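Local coordinates for protein AT5g51070/K3K7_27 (Arabidopsis thaliana, PDB 5GKM) that probably serves as an ATP-driven Clp chaperone that hands substrates to a partner protease, the chain being its N-terminal domain, at residues I59-A62 against R63-V66. Numbering follows the deposited sequence.
Sequences IDKA and REAV
Over one face of the Arg63 guanidinium sits CG1 of Ile59, which meets Arg63 CZ at 3.5 Å almost above the centre of the group, while near its plane, at the edge, Asp60 OD1 approaches. This is i to i+4 and i to i+3 packing in the first turns of helix 59-71, one of the helices of the all-helical Clp N-terminal domain. The CG1 branch of Ile59 reaches the guanidinium because CG1 is anti to the backbone N (chi1 -171°), and the arginine chain, extended from CG to NE, runs back across it toward the start of the helix. Asp60 and Arg63 point the same way, side by side. Their salt bridge, with OD1 3.2 Å from Arg63 NH1, is weak as a hydrogen bond (N-H...O 126°), and the carboxylate and guanidinium planes are turned 57° apart. A stronger partner lies on helix 12-27, where Glu24 forms a salt bridge with Arg63 NE, so the guanidinium links two helices as well as two turns of one.

Ile59 and Ala62 pack on helix 35-45, both touching Ile43, while Ala65 and Val66 meet helix 134-142. Beneath the side chains runs the regular i to i+4 ladder, opened by Arg63 N to Ile59 O at 2.8 Å and continued by Val66 N to Ala62 O at 3.1 Å. On the exposed flank, Lys61 and Glu64 lie alongside each other, yet their charged ends do not touch, NZ staying 5.1 Å from OE1. The lysine ammonium takes no part in the water bridge between these two residues: the water donates to the backbone O of Lys61 at 2.8 Å and, weakly, to Glu64 OE1 at 3.4 Å.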
# COMPACT_ATOMS: atom_id res chain seq x y z
N ILE A 59 -8.57 -9.47 -0.95
CA ILE A 59 -7.39 -9.69 -0.14
C ILE A 59 -6.83 -11.12 -0.23
O ILE A 59 -5.65 -11.28 -0.29
CB ILE A 59 -7.62 -9.21 1.30
CG1 ILE A 59 -6.34 -9.24 2.10
CG2 ILE A 59 -8.73 -9.98 2.00
CD1 ILE A 59 -5.29 -8.29 1.65
N ASP A 60 -7.68 -12.12 -0.26
CA ASP A 60 -7.14 -13.46 -0.34
C ASP A 60 -6.37 -13.76 -1.58
O ASP A 60 -5.34 -14.35 -1.55
CB ASP A 60 -8.23 -14.49 -0.06
CG ASP A 60 -8.62 -14.52 1.42
OD1 ASP A 60 -7.74 -14.50 2.33
OD2 ASP A 60 -9.83 -14.48 1.66
N LYS A 61 -6.90 -13.31 -2.68
CA LYS A 61 -6.19 -13.46 -3.92
C LYS A 61 -4.89 -12.69 -3.93
O LYS A 61 -3.92 -13.17 -4.34
CB LYS A 61 -7.06 -13.02 -5.09
CG LYS A 61 -8.24 -13.92 -5.37
CD LYS A 61 -7.80 -15.26 -5.88
CE LYS A 61 -8.99 -16.03 -6.45
NZ LYS A 61 -9.74 -16.63 -5.32
N ALA A 62 -4.95 -11.47 -3.42
CA ALA A 62 -3.75 -10.67 -3.35
C ALA A 62 -2.69 -11.30 -2.47
O ALA A 62 -1.59 -11.35 -2.85
CB ALA A 62 -4.07 -9.25 -2.92
N ARG A 63 -3.07 -11.84 -1.35
CA ARG A 63 -2.12 -12.53 -0.49
C ARG A 63 -1.44 -13.75 -1.14
O ARG A 63 -0.27 -13.91 -1.03
CB ARG A 63 -2.82 -13.00 0.78
CG ARG A 63 -3.22 -11.91 1.72
CD ARG A 63 -3.97 -12.53 2.90
NE ARG A 63 -4.30 -11.56 3.91
CZ ARG A 63 -5.43 -11.56 4.57
NH1 ARG A 63 -6.30 -12.51 4.33
NH2 ARG A 63 -5.70 -10.62 5.44
N GLU A 64 -2.18 -14.53 -1.90
CA GLU A 64 -1.59 -15.64 -2.64
C GLU A 64 -0.55 -15.20 -3.62
O GLU A 64 0.45 -15.82 -3.77
CB GLU A 64 -2.66 -16.39 -3.41
CG GLU A 64 -3.61 -17.12 -2.52
CD GLU A 64 -4.83 -17.66 -3.22
OE1 GLU A 64 -4.85 -17.70 -4.44
OE2 GLU A 64 -5.76 -18.06 -2.50
N ALA A 65 -0.84 -14.11 -4.29
CA ALA A 65 0.06 -13.62 -5.25
C ALA A 65 1.33 -13.20 -4.60
O ALA A 65 2.37 -13.46 -5.10
CB ALA A 65 -0.56 -12.44 -5.99
N VAL A 66 1.22 -12.49 -3.49
CA VAL A 66 2.41 -11.97 -2.86
C VAL A 66 3.34 -13.08 -2.35
O VAL A 66 4.54 -13.01 -2.47
CB VAL A 66 2.04 -10.98 -1.75
CG1 VAL A 66 3.25 -10.63 -0.90
CG2 VAL A 66 1.53 -9.69 -2.38
O HOH W 1 -4.21 -14.99 -6.46